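Side-chain contacts in endoglucanase A (Clostridium longisporum, PDB 6Q1I), which hydrolyses internal beta-1,4-glucosidic linkages in carboxymethylcellulose, lichenan and barley beta-glucan, and also acts on xylan: residues Pro123-Ala126 with Lys127-Ser130; Tyr260-Asp263 with Val264-Asp267; Asn271-Lys274 with Ser275-Val278. All coordinates share one frame; numbering follows the deposited sequence.

Interaction 1 of 3, residues Pro123-Ala126 with Lys127-Ser130; sequences PTYA and KESS
T124 and K127 close a type I beta turn that feeds the chain into helix 128-145 of the TIM barrel. The turn bond runs from K127 N to T124 O, 3.1 Å. The amide approaches from above the carbonyl plane, not along a lone pair. The same N-H is shared with the threonine hydroxyl, K127 N to T124 OG1 being 3.2 Å. Both bonds are bent, as expected of one hydrogen divided between two acceptors. Backbone and side-chain oxygens of one threonine thus grip the same amide, an arrangement that resembles an ST motif. The T124 hydroxyl can reach it because OG1 stands between the backbone N and the carbonyl carbon, chi1 64°. The K127 side chain starts alongside T124, with its CB 3.4 Å from T124 OG1. Beyond CB the lysine chain bends at chi2 and leaves T124.

One residue further on, E128 N bonds Y125 O weakly, at 3.4 Å. The E128 chain is extended and lies beside Y125, and the two run in the same direction. E128 OE1 sits beside the ring edge, close to the ring plane, 3.7 Å from Y125 CD1. Ring and carboxylate are turned 29° apart. A water bridges the pair, donating to Y125 O and to E128 OE1, each 2.8 Å away. A second water bonds Y125 O to S129 N. Past the turn, S130 OG and S130 N both donate to K127 O, on one face of that carbonyl.

The turn lies at the surface and packs on helix 175-194. Y125 OH bonds D179 and Y125 N bonds E176, while P123 rests on V181. The contact therefore joins the segment after strand 109-113 to two barrel helices, 128-145 and 175-194.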
loop_
_atom_site.group_PDB
_atom_site.type_symbol
_atom_site.label_atom_id
_atom_site.label_comp_id
_atom_site.label_asym_id
_atom_site.label_seq_id
_atom_site.Cartn_x
_atom_site.Cartn_y
_atom_site.Cartn_z
ATOM N N PRO A 123 7.367 -17.228 -0.275
ATOM C CA PRO A 123 6.687 -17.824 0.898
ATOM C C PRO A 123 6.502 -19.334 0.782
ATOM O O PRO A 123 5.392 -19.851 0.606
ATOM C CB PRO A 123 5.360 -17.060 0.926
ATOM C CG PRO A 123 5.063 -16.798 -0.540
ATOM C CD PRO A 123 6.412 -16.563 -1.189
ATOM N N THR A 124 7.614 -20.063 0.898
ATOM C CA THR A 124 7.601 -21.517 0.980
ATOM C C THR A 124 8.435 -21.961 2.172
ATOM O O THR A 124 9.351 -21.264 2.612
ATOM C CB THR A 124 8.191 -22.179 -0.274
ATOM O OG1 THR A 124 9.570 -21.819 -0.384
ATOM C CG2 THR A 124 7.447 -21.751 -1.523
ATOM N N TYR A 125 8.117 -23.152 2.684
ATOM C CA TYR A 125 8.923 -23.711 3.763
ATOM C C TYR A 125 10.372 -23.891 3.329
ATOM O O TYR A 125 11.282 -23.694 4.135
ATOM C CB TYR A 125 8.342 -25.042 4.251
ATOM C CG TYR A 125 6.968 -24.935 4.884
ATOM C CD1 TYR A 125 6.651 -23.892 5.746
ATOM C CD2 TYR A 125 5.994 -25.888 4.629
ATOM C CE1 TYR A 125 5.407 -23.789 6.317
ATOM C CE2 TYR A 125 4.740 -25.796 5.199
ATOM C CZ TYR A 125 4.452 -24.749 6.045
ATOM O OH TYR A 125 3.197 -24.657 6.612
ATOM N N ALA A 126 10.603 -24.209 2.052
ATOM C CA ALA A 126 11.964 -24.432 1.576
ATOM C C ALA A 126 12.796 -23.154 1.553
ATOM O O ALA A 126 14.027 -23.222 1.647
ATOM C CB ALA A 126 11.938 -25.038 0.175
ATOM N N LYS A 127 12.163 -21.988 1.407
ATOM C CA LYS A 127 12.897 -20.732 1.342
ATOM C C LYS A 127 12.917 -19.979 2.661
ATOM O O LYS A 127 13.660 -19.003 2.785
ATOM C CB LYS A 127 12.311 -19.839 0.250
ATOM C CG LYS A 127 12.600 -20.333 -1.153
ATOM C CD LYS A 127 14.049 -20.135 -1.516
ATOM C CE LYS A 127 14.319 -20.565 -2.943
ATOM N NZ LYS A 127 15.716 -20.246 -3.333
ATOM N N GLU A 128 12.151 -20.427 3.650
ATOM C CA GLU A 128 12.016 -19.680 4.897
ATOM C C GLU A 128 13.368 -19.391 5.551
ATOM O O GLU A 128 13.582 -18.295 6.081
ATOM C CB GLU A 128 11.112 -20.469 5.840
ATOM C CG GLU A 128 10.535 -19.681 6.951
ATOM C CD GLU A 128 9.488 -20.440 7.770
ATOM O OE1 GLU A 128 9.035 -21.568 7.415
ATOM O OE2 GLU A 128 9.105 -19.869 8.804
ATOM N N SER A 129 14.290 -20.357 5.547
ATOM C CA SER A 129 15.546 -20.159 6.266
ATOM C C SER A 129 16.444 -19.125 5.597
ATOM O O SER A 129 17.312 -18.550 6.261
ATOM C CB SER A 129 16.298 -21.483 6.411
ATOM O OG SER A 129 16.756 -21.931 5.151
ATOM N N SER A 130 16.274 -18.891 4.298
ATOM C CA SER A 130 17.067 -17.880 3.616
ATOM C C SER A 130 16.388 -16.519 3.599
ATOM O O SER A 130 17.072 -15.494 3.580
ATOM C CB SER A 130 17.387 -18.332 2.189
ATOM O OG SER A 130 16.226 -18.632 1.459
HETATM O O HOH W 1 13.837 -23.162 4.998
HETATM O O HOH W 2 10.567 -23.877 6.849
HETATM O O HOH W 3 16.041 -21.492 2.502
#

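Interaction 2 of 3, residues Tyr260-Asp263 with Val264-Asp267; sequences YSLD and VELD
L262 and L266 are the buried pair of this stretch of helix 256-275, an outer helix of the TIM barrel. This is the tightly packed side. L266 CD1 lies 4.0 Å from L262 CG, and L266 CG sits 3.4 Å from L262 O. Both leucines pack on helix 293-309, with L262 on L299 and Y303 and L266 on A306. The backbone is regular here: L266 N bonds L262 O at 2.9 Å.

On the looser solvent side Y260 and V264, both exposed, meet through one methyl and one ring face. V264 CG2 makes a CH-pi contact, 3.8 Å from the centroid of the Y260 ring. The methyl is offset toward the ring rim, and its nearest ring atom is Y260 CZ. The tyrosine CG is anti to the backbone N (chi1 174°), which turns the ring so that one face meets the valine methyl.

The acidic groups have partners beyond the stretch: E265 OE2 bonds S237, D263 OD2 bonds Y302, and D267 OD1 forms a salt bridge with R310, which also makes a long, weak ion pair with D263 OD1. The E265 side chain is about 11 Å from that of Q284, the altered residue at the nucleophile position inferred by similarity. Within the contact, D267 N donates to D263 O at 2.9 Å, and D267 CG lies 3.2 Å from D263 O.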
loop_
_atom_site.group_PDB
_atom_site.type_symbol
_atom_site.label_atom_id
_atom_site.label_comp_id
_atom_site.label_asym_id
_atom_site.label_seq_id
_atom_site.Cartn_x
_atom_site.Cartn_y
_atom_site.Cartn_z
ATOM N N TYR A 260 -24.477 -2.663 -4.159
ATOM C CA TYR A 260 -24.664 -3.738 -3.193
ATOM C C TYR A 260 -23.429 -4.623 -3.114
ATOM O O TYR A 260 -22.980 -4.988 -2.021
ATOM C CB TYR A 260 -25.885 -4.570 -3.585
ATOM C CG TYR A 260 -26.075 -5.795 -2.724
ATOM C CD1 TYR A 260 -26.688 -5.705 -1.488
ATOM C CD2 TYR A 260 -25.631 -7.045 -3.146
ATOM C CE1 TYR A 260 -26.861 -6.826 -0.696
ATOM C CE2 TYR A 260 -25.804 -8.170 -2.360
ATOM C CZ TYR A 260 -26.422 -8.051 -1.140
ATOM O OH TYR A 260 -26.600 -9.161 -0.345
ATOM N N SER A 261 -22.874 -4.982 -4.267
ATOM C CA SER A 261 -21.709 -5.854 -4.293
ATOM C C SER A 261 -20.541 -5.224 -3.553
ATOM O O SER A 261 -19.836 -5.905 -2.793
ATOM C CB SER A 261 -21.320 -6.152 -5.740
ATOM O OG SER A 261 -22.343 -6.869 -6.390
ATOM N N LEU A 262 -20.310 -3.928 -3.767
ATOM C CA LEU A 262 -19.205 -3.277 -3.076
ATOM C C LEU A 262 -19.476 -3.194 -1.580
ATOM O O LEU A 262 -18.567 -3.399 -0.767
ATOM C CB LEU A 262 -18.926 -1.907 -3.692
ATOM C CG LEU A 262 -17.695 -1.159 -3.179
ATOM C CD1 LEU A 262 -16.428 -1.988 -3.314
ATOM C CD2 LEU A 262 -17.542 0.156 -3.918
ATOM N N ASP A 263 -20.719 -2.905 -1.197
ATOM C CA ASP A 263 -21.064 -2.848 0.220
ATOM C C ASP A 263 -20.797 -4.185 0.911
ATOM O O ASP A 263 -20.239 -4.223 2.012
ATOM C CB ASP A 263 -22.531 -2.441 0.398
ATOM C CG ASP A 263 -22.781 -0.973 0.093
ATOM O OD1 ASP A 263 -21.842 -0.156 0.188
ATOM O OD2 ASP A 263 -23.937 -0.633 -0.220
ATOM N N VAL A 264 -21.204 -5.297 0.285
ATOM C CA VAL A 264 -20.985 -6.610 0.896
ATOM C C VAL A 264 -19.495 -6.911 1.010
ATOM O O VAL A 264 -19.032 -7.481 2.007
ATOM C CB VAL A 264 -21.746 -7.693 0.107
ATOM C CG1 VAL A 264 -21.321 -9.086 0.546
ATOM C CG2 VAL A 264 -23.253 -7.508 0.294
ATOM N N GLU A 265 -18.723 -6.541 -0.012
ATOM C CA GLU A 265 -17.277 -6.748 0.030
ATOM C C GLU A 265 -16.645 -5.966 1.181
ATOM O O GLU A 265 -15.849 -6.511 1.962
ATOM C CB GLU A 265 -16.678 -6.337 -1.317
ATOM C CG GLU A 265 -15.164 -6.406 -1.377
ATOM C CD GLU A 265 -14.600 -6.000 -2.732
ATOM O OE1 GLU A 265 -15.381 -5.865 -3.700
ATOM O OE2 GLU A 265 -13.374 -5.782 -2.818
ATOM N N LEU A 266 -16.990 -4.684 1.310
ATOM C CA LEU A 266 -16.409 -3.872 2.375
ATOM C C LEU A 266 -16.854 -4.357 3.750
ATOM O O LEU A 266 -16.064 -4.335 4.701
ATOM C CB LEU A 266 -16.753 -2.398 2.155
ATOM C CG LEU A 266 -16.127 -1.775 0.904
ATOM C CD1 LEU A 266 -16.731 -0.399 0.631
ATOM C CD2 LEU A 266 -14.599 -1.688 1.049
ATOM N N ASP A 267 -18.113 -4.796 3.874
ATOM C CA ASP A 267 -18.562 -5.425 5.114
ATOM C C ASP A 267 -17.680 -6.623 5.467
ATOM O O ASP A 267 -17.329 -6.828 6.634
ATOM C CB ASP A 267 -20.014 -5.909 4.988
ATOM C CG ASP A 267 -21.047 -4.796 5.092
ATOM O OD1 ASP A 267 -20.712 -3.659 5.479
ATOM O OD2 ASP A 267 -22.222 -5.098 4.789
#

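Interaction 3 of 3, residues Asn271-Lys274 with Ser275-Val278; sequences NTFK and SKGV
F273 and V278 bring the end of helix 256-275 together with the chain that leaves it. V278 N donates to F273 O at 3.1 Å, and the bond is nearly straight, 171° at the hydrogen. Within this span, G277 N donates to K274 O, 2.9 Å. In both bonds the donor stands above the carbonyl plane. The side chains of F273 and V278 also meet, crossing at a slant: V278 CG2 is 4.0 Å from F273 CB.

S275 grips the last turn a second way. Its backbone N bonds N271 O at 2.9 Å. Its hydroxyl donates to T272 O, with S275 OG 2.8 Å away. A chi1 of 77° swings the hydroxyl back over the preceding turn. T272 O also takes a weak bond from K276 N, which is weakly bonded to F273 O as well. The lysine chain runs alongside T272, and K276 CE comes 4.1 Å from T272 CG2. K276 bends at its last torsion, and its ammonium is taken up by the backbone oxygens N219 O and F221 O.

The next shell fixes the other groups. The F273 ring meets F221 edge-to-face. F273 also packs on A231 and V233 of strand 229-234, while T272 OG1 bonds S268 O.

G277 has positive phi, 88°, a conformation that suits glycine. With the paired bonds back into the last turn and the apolar contact of F273 with V278, this is a Schellman motif. It turns the chain out of the helix toward barrel strand 280-285.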
loop_
_atom_site.group_PDB
_atom_site.type_symbol
_atom_site.label_atom_id
_atom_site.label_comp_id
_atom_site.label_asym_id
_atom_site.label_seq_id
_atom_site.Cartn_x
_atom_site.Cartn_y
_atom_site.Cartn_z
ATOM N N ASN A 271 -15.777 -6.746 8.992
ATOM C CA ASN A 271 -16.269 -7.685 9.984
ATOM C C ASN A 271 -15.303 -8.844 10.183
ATOM O O ASN A 271 -15.142 -9.328 11.308
ATOM C CB ASN A 271 -17.666 -8.179 9.600
ATOM C CG ASN A 271 -18.704 -7.053 9.556
ATOM O OD1 ASN A 271 -18.491 -5.972 10.091
ATOM N ND2 ASN A 271 -19.823 -7.313 8.907
ATOM N N THR A 272 -14.635 -9.297 9.122
ATOM C CA THR A 272 -13.683 -10.386 9.293
ATOM C C THR A 272 -12.512 -9.935 10.150
ATOM O O THR A 272 -12.124 -10.621 11.101
ATOM C CB THR A 272 -13.180 -10.907 7.946
ATOM O OG1 THR A 272 -14.272 -11.404 7.167
ATOM C CG2 THR A 272 -12.184 -12.037 8.168
ATOM N N PHE A 273 -11.925 -8.784 9.831
ATOM C CA PHE A 273 -10.777 -8.342 10.615
ATOM C C PHE A 273 -11.179 -7.922 12.025
ATOM O O PHE A 273 -10.433 -8.194 12.969
ATOM C CB PHE A 273 -9.967 -7.302 9.837
ATOM C CG PHE A 273 -9.276 -7.893 8.638
ATOM C CD1 PHE A 273 -8.281 -8.850 8.808
ATOM C CD2 PHE A 273 -9.628 -7.525 7.351
ATOM C CE1 PHE A 273 -7.651 -9.421 7.720
ATOM C CE2 PHE A 273 -8.994 -8.093 6.259
ATOM C CZ PHE A 273 -8.018 -9.038 6.440
ATOM N N LYS A 274 -12.364 -7.326 12.206
ATOM C CA LYS A 274 -12.841 -7.033 13.557
ATOM C C LYS A 274 -12.996 -8.305 14.375
ATOM O O LYS A 274 -12.648 -8.336 15.564
ATOM C CB LYS A 274 -14.160 -6.264 13.496
ATOM C CG LYS A 274 -13.987 -4.751 13.463
ATOM C CD LYS A 274 -15.304 -4.021 13.701
ATOM C CE LYS A 274 -15.073 -2.549 14.015
ATOM N NZ LYS A 274 -14.550 -2.350 15.398
ATOM N N SER A 275 -13.512 -9.372 13.758
ATOM C CA SER A 275 -13.675 -10.632 14.476
ATOM C C SER A 275 -12.335 -11.236 14.871
ATOM O O SER A 275 -12.297 -12.077 15.777
ATOM C CB SER A 275 -14.505 -11.630 13.657
ATOM O OG SER A 275 -13.761 -12.235 12.612
ATOM N N LYS A 276 -11.243 -10.797 14.229
ATOM C CA LYS A 276 -9.871 -11.139 14.584
ATOM C C LYS A 276 -9.198 -10.109 15.488
ATOM O O LYS A 276 -8.034 -10.298 15.853
ATOM C CB LYS A 276 -9.036 -11.301 13.307
ATOM C CG LYS A 276 -9.432 -12.503 12.470
ATOM C CD LYS A 276 -8.724 -12.514 11.114
ATOM C CE LYS A 276 -9.100 -13.729 10.293
ATOM N NZ LYS A 276 -8.261 -14.889 10.678
ATOM N N GLY A 277 -9.885 -9.035 15.852
ATOM C CA GLY A 277 -9.362 -8.059 16.785
ATOM C C GLY A 277 -8.537 -6.929 16.200
ATOM O O GLY A 277 -7.870 -6.224 16.968
ATOM N N VAL A 278 -8.561 -6.722 14.883
ATOM C CA VAL A 278 -7.746 -5.675 14.269
ATOM C C VAL A 278 -8.532 -4.799 13.304
ATOM O O VAL A 278 -9.492 -5.261 12.667
ATOM C CB VAL A 278 -6.506 -6.251 13.547
ATOM C CG1 VAL A 278 -5.580 -6.924 14.539
ATOM C CG2 VAL A 278 -6.889 -7.172 12.388
#

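Overall arrangement
All three interactions lie at the periphery of one closed, eight-stranded parallel TIM barrel, the catalytic part of a longer protein. Interaction 1 comes first along the chain, at the entry to helix 128-145, after strand 109-113. Interactions 2 and 3 follow in order on helix 256-275, the first within it and the second where the chain leaves for strand 280-285. Their centres are about 16 Å apart, on the same side of the chain's centre. Interaction 1 is distant, its centre about 36 Å from that of interaction 2 and about 28 Å from that of interaction 3. They sample a helix entry, body and exit outside the barrel; interactions 1 and 3 lie away from the annotated active site.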